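Local structure of NUDIX hydrolase (Alicyclobacillus acidocaldarius subsp. acidocaldarius, 3QSJ) at residues I16-V26 against L207-A216; R59-D69 against A130-R141. The protein probably hydrolyses phosphorus-containing acid anhydrides with magnesium or manganese as the likely cofactor, and binds a calcium ion. One frame throughout, in Å; residues are numbered along the deposited sequence.

Contact 1: residues I16-V26 against L207-A216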
loop_
_atom_site.group_PDB
_atom_site.type_symbol
_atom_site.label_atom_id
_atom_site.label_comp_id
_atom_site.label_asym_id
_atom_site.label_seq_id
_atom_site.Cartn_x
_atom_site.Cartn_y
_atom_site.Cartn_z
ATOM N N ILE A 16 4.880 -3.560 -6.615
ATOM C CA ILE A 16 5.061 -4.051 -7.989
ATOM C C ILE A 16 6.191 -5.024 -8.219
ATOM O O ILE A 16 7.069 -5.180 -7.381
ATOM C CB ILE A 16 5.315 -2.829 -8.931
ATOM C CG1 ILE A 16 6.701 -2.143 -8.643
ATOM C CG2 ILE A 16 4.136 -1.860 -8.924
ATOM C CD1 ILE A 16 7.084 -1.005 -9.709
ATOM N N ARG A 17 6.145 -5.711 -9.364
ATOM C CA ARG A 17 7.263 -6.579 -9.726
ATOM C C ARG A 17 7.329 -6.611 -11.277
ATOM O O ARG A 17 6.367 -6.262 -11.951
ATOM C CB ARG A 17 7.059 -7.978 -9.140
ATOM C CG ARG A 17 5.908 -8.725 -9.831
ATOM C CD ARG A 17 5.574 -9.999 -9.075
ATOM N NE ARG A 17 4.578 -10.821 -9.795
ATOM C CZ ARG A 17 4.119 -11.961 -9.306
ATOM N NH1 ARG A 17 4.560 -12.412 -8.127
ATOM N NH2 ARG A 17 3.215 -12.676 -9.994
ATOM N N ASP A 18 8.456 -7.027 -11.820
ATOM C CA ASP A 18 8.554 -7.243 -13.260
ATOM C C ASP A 18 7.876 -8.580 -13.521
ATOM O O ASP A 18 8.224 -9.572 -12.867
ATOM C CB ASP A 18 10.015 -7.310 -13.679
ATOM C CG ASP A 18 10.679 -5.943 -13.715
ATOM O OD1 ASP A 18 9.985 -4.931 -14.092
ATOM O OD2 ASP A 18 11.870 -5.868 -13.390
ATOM N N GLY A 19 6.877 -8.589 -14.410
ATOM C CA GLY A 19 6.048 -9.759 -14.661
ATOM C C GLY A 19 6.215 -10.388 -16.025
ATOM O O GLY A 19 7.188 -10.110 -16.750
ATOM N N ALA A 20 5.255 -11.258 -16.356
ATOM C CA ALA A 20 5.205 -11.927 -17.649
ATOM C C ALA A 20 5.082 -10.918 -18.797
ATOM O O ALA A 20 4.459 -9.850 -18.630
ATOM C CB ALA A 20 4.010 -12.873 -17.683
ATOM N N ASN A 21 5.684 -11.244 -19.935
ATOM C CA ASN A 21 5.619 -10.423 -21.159
ATOM C C ASN A 21 6.249 -9.053 -20.968
ATOM O O ASN A 21 5.836 -8.088 -21.624
ATOM C CB ASN A 21 4.162 -10.310 -21.678
ATOM C CG ASN A 21 3.449 -11.637 -21.768
ATOM O OD1 ASN A 21 2.408 -11.857 -21.152
ATOM N ND2 ASN A 21 4.033 -12.579 -22.466
ATOM N N LYS A 22 7.228 -8.950 -20.025
ATOM C CA LYS A 22 7.913 -7.685 -19.715
ATOM C C LYS A 22 6.928 -6.563 -19.328
ATOM O O LYS A 22 7.137 -5.401 -19.683
ATOM C CB LYS A 22 8.884 -7.256 -20.854
ATOM C CG LYS A 22 10.055 -8.221 -21.061
ATOM C CD LYS A 22 10.965 -7.776 -22.200
ATOM C CE LYS A 22 12.231 -8.602 -22.277
ATOM N NZ LYS A 22 13.184 -8.276 -21.180
ATOM N N ASP A 23 5.813 -6.934 -18.681
ATOM C CA ASP A 23 4.847 -5.981 -18.162
ATOM C C ASP A 23 4.977 -5.931 -16.638
ATOM O O ASP A 23 5.177 -6.963 -16.026
ATOM C CB ASP A 23 3.401 -6.375 -18.515
ATOM C CG ASP A 23 3.054 -6.307 -19.999
ATOM O OD1 ASP A 23 3.633 -5.461 -20.702
ATOM O OD2 ASP A 23 2.213 -7.108 -20.448
ATOM N N ILE A 24 4.751 -4.748 -16.036
ATOM C CA ILE A 24 4.750 -4.662 -14.576
ATOM C C ILE A 24 3.475 -5.319 -14.048
ATOM O O ILE A 24 2.381 -5.077 -14.573
ATOM C CB ILE A 24 4.838 -3.187 -14.144
ATOM C CG1 ILE A 24 6.198 -2.604 -14.572
ATOM C CG2 ILE A 24 4.616 -3.077 -12.622
ATOM C CD1 ILE A 24 6.421 -1.075 -14.392
ATOM N N GLU A 25 3.608 -6.060 -12.944
ATOM C CA GLU A 25 2.489 -6.647 -12.222
ATOM C C GLU A 25 2.409 -5.944 -10.893
ATOM O O GLU A 25 3.427 -5.474 -10.403
ATOM C CB GLU A 25 2.707 -8.151 -12.006
ATOM C CG GLU A 25 2.631 -8.833 -13.351
ATOM C CD GLU A 25 3.019 -10.284 -13.409
ATOM O OE1 GLU A 25 3.376 -10.858 -12.348
ATOM O OE2 GLU A 25 2.932 -10.855 -14.528
ATOM N N VAL A 26 1.220 -5.937 -10.271
ATOM C CA VAL A 26 0.974 -5.150 -9.041
ATOM C C VAL A 26 0.015 -5.917 -8.140
ATOM O O VAL A 26 -0.815 -6.664 -8.669
ATOM C CB VAL A 26 0.424 -3.745 -9.450
ATOM C CG1 VAL A 26 -0.897 -3.828 -10.265
ATOM C CG2 VAL A 26 0.294 -2.816 -8.240
ATOM N N LEU A 207 1.858 2.840 -14.392
ATOM C CA LEU A 207 2.564 1.546 -14.454
ATOM C C LEU A 207 2.581 0.956 -15.888
ATOM O O LEU A 207 3.611 0.435 -16.337
ATOM C CB LEU A 207 1.864 0.568 -13.514
ATOM C CG LEU A 207 2.043 0.843 -12.005
ATOM C CD1 LEU A 207 1.297 -0.222 -11.191
ATOM C CD2 LEU A 207 3.529 0.911 -11.624
ATOM N N VAL A 208 1.472 1.087 -16.628
ATOM C CA VAL A 208 1.426 0.573 -18.016
ATOM C C VAL A 208 2.428 1.303 -18.922
ATOM O O VAL A 208 3.032 0.661 -19.799
ATOM C CB VAL A 208 -0.032 0.593 -18.555
ATOM C CG1 VAL A 208 -0.116 0.320 -20.073
ATOM C CG2 VAL A 208 -0.899 -0.405 -17.780
ATOM N N ALA A 209 2.609 2.624 -18.714
ATOM C CA ALA A 209 3.524 3.454 -19.519
ATOM C C ALA A 209 4.978 3.183 -19.175
ATOM O O ALA A 209 5.867 3.564 -19.914
ATOM C CB ALA A 209 3.225 4.927 -19.300
ATOM N N CYS A 210 5.216 2.560 -18.027
ATOM C CA CYS A 210 6.538 2.301 -17.515
ATOM C C CYS A 210 7.159 0.985 -18.016
ATOM O O CYS A 210 6.534 -0.046 -17.884
ATOM C CB CYS A 210 6.493 2.339 -15.997
ATOM S SG CYS A 210 8.118 2.530 -15.264
ATOM N N PRO A 211 8.410 0.986 -18.530
ATOM C CA PRO A 211 8.988 -0.276 -19.037
ATOM C C PRO A 211 9.247 -1.364 -18.005
ATOM O O PRO A 211 9.044 -2.536 -18.314
ATOM C CB PRO A 211 10.280 0.156 -19.730
ATOM C CG PRO A 211 10.613 1.487 -19.121
ATOM C CD PRO A 211 9.291 2.141 -18.809
ATOM N N ASN A 212 9.708 -0.996 -16.790
ATOM C CA ASN A 212 10.050 -2.005 -15.780
ATOM C C ASN A 212 10.023 -1.392 -14.383
ATOM O O ASN A 212 9.844 -0.163 -14.213
ATOM C CB ASN A 212 11.415 -2.703 -16.131
ATOM C CG ASN A 212 12.549 -1.717 -16.241
ATOM O OD1 ASN A 212 12.732 -0.872 -15.364
ATOM N ND2 ASN A 212 13.338 -1.782 -17.298
ATOM N N ALA A 213 10.127 -2.255 -13.367
ATOM C CA ALA A 213 10.062 -1.842 -11.963
ATOM C C ALA A 213 11.236 -0.878 -11.582
ATOM O O ALA A 213 11.033 0.067 -10.804
ATOM C CB ALA A 213 10.096 -3.105 -11.099
ATOM N N GLU A 214 12.470 -1.116 -12.106
ATOM C CA GLU A 214 13.583 -0.181 -11.786
ATOM C C GLU A 214 13.285 1.222 -12.311
ATOM O O GLU A 214 13.447 2.190 -11.565
ATOM C CB GLU A 214 14.880 -0.718 -12.416
ATOM C CG GLU A 214 16.106 0.144 -12.139
ATOM C CD GLU A 214 17.321 -0.374 -12.870
ATOM O OE1 GLU A 214 17.385 -1.604 -13.098
ATOM O OE2 GLU A 214 18.170 0.450 -13.280
ATOM N N ILE A 215 12.766 1.338 -13.565
ATOM C CA ILE A 215 12.422 2.665 -14.102
ATOM C C ILE A 215 11.293 3.278 -13.276
ATOM O O ILE A 215 11.323 4.471 -13.010
ATOM C CB ILE A 215 12.160 2.653 -15.641
ATOM C CG1 ILE A 215 13.446 2.274 -16.468
ATOM C CG2 ILE A 215 11.498 3.934 -16.114
ATOM C CD1 ILE A 215 14.696 3.176 -16.214
ATOM N N ALA A 216 10.294 2.440 -12.831
ATOM C CA ALA A 216 9.231 2.996 -12.013
ATOM C C ALA A 216 9.770 3.570 -10.690
ATOM O O ALA A 216 9.341 4.649 -10.254
ATOM C CB ALA A 216 8.173 1.922 -11.725
HETATM O O HOH W 1 13.309 -3.665 -13.266
HETATM O O HOH W 2 6.486 -2.863 -19.200
HETATM O O HOH W 3 4.163 -2.207 -17.527
#

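Contact 2: residues R59-D69 against A130-R141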
loop_
_atom_site.group_PDB
_atom_site.type_symbol
_atom_site.label_atom_id
_atom_site.label_comp_id
_atom_site.label_asym_id
_atom_site.label_seq_id
_atom_site.Cartn_x
_atom_site.Cartn_y
_atom_site.Cartn_z
ATOM N N ARG A 59 11.509 5.466 14.549
ATOM C CA ARG A 59 12.473 4.359 14.741
ATOM C C ARG A 59 12.943 3.793 13.398
ATOM O O ARG A 59 13.787 2.870 13.378
ATOM C CB ARG A 59 11.813 3.160 15.480
ATOM C CG ARG A 59 10.951 3.556 16.633
ATOM C CD ARG A 59 10.383 2.374 17.370
ATOM N NE ARG A 59 9.827 2.952 18.587
ATOM C CZ ARG A 59 8.554 2.973 18.916
ATOM N NH1 ARG A 59 7.670 2.270 18.218
ATOM N NH2 ARG A 59 8.167 3.581 20.028
ATOM N N ALA A 60 12.408 4.325 12.279
ATOM C CA ALA A 60 12.677 3.775 10.948
ATOM C C ALA A 60 14.100 4.092 10.461
ATOM O O ALA A 60 14.732 5.021 10.974
ATOM C CB ALA A 60 11.666 4.324 9.932
ATOM N N PHE A 61 14.552 3.348 9.437
ATOM C CA PHE A 61 15.813 3.660 8.776
ATOM C C PHE A 61 15.478 4.443 7.549
ATOM O O PHE A 61 14.490 4.174 6.843
ATOM C CB PHE A 61 16.491 2.347 8.294
ATOM C CG PHE A 61 16.782 1.402 9.437
ATOM C CD1 PHE A 61 17.951 1.523 10.173
ATOM C CD2 PHE A 61 15.887 0.388 9.768
ATOM C CE1 PHE A 61 18.230 0.643 11.202
ATOM C CE2 PHE A 61 16.174 -0.501 10.811
ATOM C CZ PHE A 61 17.344 -0.381 11.507
ATOM N N GLY A 62 16.328 5.409 7.244
ATOM C CA GLY A 62 16.124 6.117 5.979
ATOM C C GLY A 62 14.871 6.987 5.923
ATOM O O GLY A 62 14.310 7.433 6.957
ATOM N N ARG A 63 14.501 7.322 4.681
ATOM C CA ARG A 63 13.402 8.244 4.341
ATOM C C ARG A 63 12.895 7.858 2.960
ATOM O O ARG A 63 13.687 7.479 2.094
ATOM C CB ARG A 63 14.037 9.674 4.291
ATOM C CG ARG A 63 13.222 10.830 3.790
ATOM C CD ARG A 63 14.076 12.104 3.880
ATOM N NE ARG A 63 14.729 12.231 5.196
ATOM C CZ ARG A 63 16.028 12.491 5.415
ATOM N NH1 ARG A 63 16.858 12.725 4.393
ATOM N NH2 ARG A 63 16.496 12.558 6.653
ATOM N N PRO A 64 11.596 8.046 2.686
ATOM C CA PRO A 64 11.073 7.702 1.363
ATOM C C PRO A 64 11.746 8.486 0.239
ATOM O O PRO A 64 12.111 9.656 0.405
ATOM C CB PRO A 64 9.544 7.979 1.490
ATOM C CG PRO A 64 9.269 7.971 2.935
ATOM C CD PRO A 64 10.520 8.530 3.597
ATOM N N VAL A 65 11.908 7.833 -0.916
ATOM C CA VAL A 65 12.458 8.487 -2.122
ATOM C C VAL A 65 11.363 9.474 -2.564
ATOM O O VAL A 65 10.175 9.113 -2.570
ATOM C CB VAL A 65 12.771 7.429 -3.226
ATOM C CG1 VAL A 65 13.248 8.090 -4.489
ATOM C CG2 VAL A 65 13.845 6.452 -2.730
ATOM N N CYS A 66 11.754 10.742 -2.902
ATOM C CA CYS A 66 10.803 11.784 -3.276
ATOM C C CYS A 66 9.830 12.208 -2.150
ATOM O O CYS A 66 8.799 12.825 -2.446
ATOM C CB CYS A 66 10.074 11.444 -4.582
ATOM S SG CYS A 66 11.189 11.135 -5.965
ATOM N N ALA A 67 10.227 11.995 -0.860
ATOM C CA ALA A 67 9.532 12.590 0.288
ATOM C C ALA A 67 9.633 14.102 0.111
ATOM O O ALA A 67 10.676 14.579 -0.315
ATOM C CB ALA A 67 10.192 12.184 1.598
ATOM N N GLU A 68 8.544 14.843 0.380
ATOM C CA GLU A 68 8.538 16.306 0.243
ATOM C C GLU A 68 7.968 16.897 1.543
ATOM O O GLU A 68 8.113 18.084 1.750
ATOM C CB GLU A 68 7.545 16.758 -0.842
ATOM C CG GLU A 68 7.709 16.218 -2.252
ATOM C CD GLU A 68 6.609 16.710 -3.179
ATOM O OE1 GLU A 68 5.966 17.741 -2.873
ATOM O OE2 GLU A 68 6.427 16.094 -4.252
ATOM N N ASP A 69 7.278 16.111 2.374
ATOM C CA ASP A 69 6.645 16.686 3.560
ATOM C C ASP A 69 7.012 15.966 4.849
ATOM O O ASP A 69 7.399 14.793 4.821
ATOM C CB ASP A 69 5.117 16.647 3.329
ATOM C CG ASP A 69 4.616 17.506 2.192
ATOM O OD1 ASP A 69 4.833 18.725 2.231
ATOM O OD2 ASP A 69 3.960 16.978 1.301
ATOM N N ALA A 130 12.711 -2.434 12.210
ATOM C CA ALA A 130 11.984 -1.245 11.796
ATOM C C ALA A 130 11.950 -1.237 10.311
ATOM O O ALA A 130 12.640 -2.072 9.665
ATOM C CB ALA A 130 12.654 0.043 12.354
ATOM N N PHE A 131 11.166 -0.301 9.761
ATOM C CA PHE A 131 11.035 -0.216 8.297
ATOM C C PHE A 131 12.199 0.532 7.674
ATOM O O PHE A 131 12.660 1.534 8.240
ATOM C CB PHE A 131 9.769 0.527 7.943
ATOM C CG PHE A 131 8.539 -0.296 8.270
ATOM C CD1 PHE A 131 8.273 -1.483 7.580
ATOM C CD2 PHE A 131 7.689 0.081 9.314
ATOM C CE1 PHE A 131 7.105 -2.207 7.803
ATOM C CE2 PHE A 131 6.524 -0.659 9.580
ATOM C CZ PHE A 131 6.230 -1.797 8.818
ATOM N N ASP A 132 12.607 0.097 6.475
ATOM C CA ASP A 132 13.624 0.846 5.713
ATOM C C ASP A 132 12.751 1.668 4.737
ATOM O O ASP A 132 12.321 1.174 3.664
ATOM C CB ASP A 132 14.550 -0.139 4.948
ATOM C CG ASP A 132 15.541 0.628 4.062
ATOM O OD1 ASP A 132 15.488 1.902 4.059
ATOM O OD2 ASP A 132 16.377 -0.043 3.375
ATOM N N LEU A 133 12.501 2.921 5.098
ATOM C CA LEU A 133 11.667 3.801 4.255
ATOM C C LEU A 133 12.328 4.182 2.907
ATOM O O LEU A 133 11.622 4.576 1.976
ATOM C CB LEU A 133 11.314 5.056 5.052
ATOM C CG LEU A 133 10.487 4.738 6.316
ATOM C CD1 LEU A 133 10.157 6.032 7.110
ATOM C CD2 LEU A 133 9.220 3.867 5.982
ATOM N N GLY A 134 13.629 3.946 2.800
ATOM C CA GLY A 134 14.386 4.180 1.584
ATOM C C GLY A 134 13.914 3.269 0.441
ATOM O O GLY A 134 14.226 3.512 -0.737
ATOM N N LEU A 135 13.228 2.183 0.788
ATOM C CA LEU A 135 12.671 1.205 -0.192
ATOM C C LEU A 135 11.310 1.677 -0.745
ATOM O O LEU A 135 10.793 1.045 -1.659
ATOM C CB LEU A 135 12.548 -0.165 0.451
ATOM C CG LEU A 135 13.883 -0.854 0.714
ATOM C CD1 LEU A 135 13.627 -2.190 1.459
ATOM C CD2 LEU A 135 14.627 -1.130 -0.597
ATOM N N LEU A 136 10.781 2.795 -0.257
ATOM C CA LEU A 136 9.503 3.333 -0.810
ATOM C C LEU A 136 9.709 4.631 -1.518
ATOM O O LEU A 136 10.582 5.414 -1.091
ATOM C CB LEU A 136 8.466 3.600 0.317
ATOM C CG LEU A 136 7.576 2.377 0.649
ATOM C CD1 LEU A 136 8.434 1.149 1.183
ATOM C CD2 LEU A 136 6.660 2.785 1.803
ATOM N N ARG A 137 8.951 4.844 -2.585
ATOM C CA ARG A 137 8.979 6.071 -3.320
ATOM C C ARG A 137 7.613 6.752 -3.171
ATOM O O ARG A 137 6.579 6.141 -3.465
ATOM C CB ARG A 137 9.296 5.791 -4.804
ATOM C CG ARG A 137 9.272 7.014 -5.687
ATOM C CD ARG A 137 9.287 6.651 -7.192
ATOM N NE ARG A 137 9.339 7.871 -8.003
ATOM C CZ ARG A 137 10.458 8.508 -8.338
ATOM N NH1 ARG A 137 11.643 8.036 -7.949
ATOM N NH2 ARG A 137 10.403 9.667 -9.024
ATOM N N ARG A 138 7.588 8.024 -2.765
ATOM C CA ARG A 138 6.334 8.780 -2.788
ATOM C C ARG A 138 5.996 9.007 -4.254
ATOM O O ARG A 138 6.820 9.569 -5.000
ATOM C CB ARG A 138 6.497 10.119 -2.036
ATOM C CG ARG A 138 5.297 10.972 -2.243
ATOM C CD ARG A 138 5.267 12.249 -1.411
ATOM N NE ARG A 138 4.278 13.180 -1.955
ATOM C CZ ARG A 138 3.857 14.268 -1.299
ATOM N NH1 ARG A 138 4.297 14.524 -0.058
ATOM N NH2 ARG A 138 2.984 15.093 -1.862
ATOM N N ILE A 139 4.763 8.577 -4.680
ATOM C CA ILE A 139 4.365 8.786 -6.073
ATOM C C ILE A 139 3.148 9.684 -6.246
ATOM O O ILE A 139 2.792 10.031 -7.368
ATOM C CB ILE A 139 4.189 7.453 -6.807
ATOM C CG1 ILE A 139 3.088 6.599 -6.089
ATOM C CG2 ILE A 139 5.542 6.729 -6.849
ATOM C CD1 ILE A 139 2.723 5.294 -6.889
ATOM N N GLY A 140 2.479 10.025 -5.155
ATOM C CA GLY A 140 1.368 10.938 -5.330
ATOM C C GLY A 140 0.662 11.309 -4.060
ATOM O O GLY A 140 0.884 10.689 -3.014
ATOM N N ARG A 141 -0.244 12.288 -4.172
ATOM C CA ARG A 141 -1.090 12.643 -3.035
ATOM C C ARG A 141 -2.409 13.082 -3.630
ATOM O O ARG A 141 -2.421 13.873 -4.590
ATOM C CB ARG A 141 -0.464 13.768 -2.221
ATOM C CG ARG A 141 -1.275 14.169 -0.998
ATOM C CD ARG A 141 -0.616 15.381 -0.322
ATOM N NE ARG A 141 -1.425 15.804 0.832
ATOM C CZ ARG A 141 -1.060 16.703 1.738
ATOM N NH1 ARG A 141 0.084 17.381 1.596
ATOM N NH2 ARG A 141 -1.845 16.948 2.796
HETATM O O HOH W 4 2.182 17.491 -0.560
#

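Contact 1: residues I16-V26 against L207-A216
The carboxylate of D18 meets the start of helix 213-219: OD1 accepts the backbone N-H of A213 at 2.8 Å, the N-H arriving from the syn side, tilted 23° from the carboxylate plane, while OD2 accepts a hydrogen bond from water 1, which in turn accepts from E214 N. D18 ends the first strand of a beta-hairpin, strands 7-18 and 24-31, in the mixed sheet of this Nudix protein, and its negative charge probably suits the N-terminal end of a helix, where backbone N-H groups still lack helical acceptors. N212 is the helix's own N-cap; its OD1 receives I215 N at 2.8 Å. CG of N212 lies between its backbone N and carbonyl carbon (chi1 58°), which turns the amide back over the first turn. D18 and N212 run side by side, with their carboxylate and amide planes steeply inclined to each other.

Next to these polar groups the hairpin presents branched aliphatics. I16, with CG1 also set between N and carbonyl carbon (chi1 68°), extends toward the helix so that CD1 touches CB of A216 at 3.7 Å and packs on A213. Alanine suits both sites, since a small methyl lets the helix come close to the strand. I24 pushes CD1 into the bend joining the two helices, 3.8 Å from CB of C210 and 3.5 Å from the carbonyl O of N212. Leucine, with two methyls, serves the end of helix 198-209: L207 sets CD2 against CG2 of I16 at 3.9 Å and CD1 near V26, the side chains of V26 and L207 crossing at about a right angle. L207 also packs on V14 of the same sheet. Water 3 links the two backbones, accepting from I24 N at 3.0 Å and lying 2.9 Å from L207 O.

Contact 2: residues R59-D69 against A130-R141
R138 carries CG anti to its backbone N (chi1 171°) and stays extended to NE, while CG of D69 lies anti to its carbonyl carbon (chi1 -65°); together these torsions bring NH1 to D69 OD2 at 2.8 Å, in a salt bridge made on the anti side of the carboxylate. Water 4 bridges D69 OD2, R138 NH2 and R141 NH1, R141 itself being held by a salt bridge to D153. The E68 carboxylate stacks on one guanidinium face, the planes 7° apart and CD 4.1 Å above the centre. Replacing R138 with a leucine would probably deprive D69 and D72 of the NH1 they share, leaving D69 its long pairing to R141, and rob E68 of its flat cation. Elsewhere the backbones join at two single bridges: F61 N gives to F131 O at 2.9 Å and L133 N to F61 O; V65 N gives to L136 O at 2.8 Å and R138 N to V65 O. The rigid ring of P64 lies alongside L133. C66 SG sits over a face of the R137 guanidinium, whose NH1 and NE donate to backbone O of M217 and L220. L133 and L136 pack on A76 of helix 72-87, which bears calcium ligands E82 and E86, and strand 137-143 pairs with strand 151-160.

Overall arrangement
Both contacts reach the mixed sheet of the Nudix fold, from different strands: contact 1 sets helices 198-209 and 213-219 against the hairpin of strands 7-18 and 24-31, whereas contact 2 ties the loop before helix 72-87 to strand 137-143 and to strand 130-131 of the small two-stranded sheet. Each is partly buried. In contact 1 a buried aliphatic layer adjoins a polar edge of helix capping and water; contact 2 depends more on direct backbone bridges, with an arginine-carboxylate network toward one end. Their centres are about 20 Å apart, yet they touch where A216 O packs on CD of R137. Along the chain, contact 2 falls within the loop that contact 1 closes.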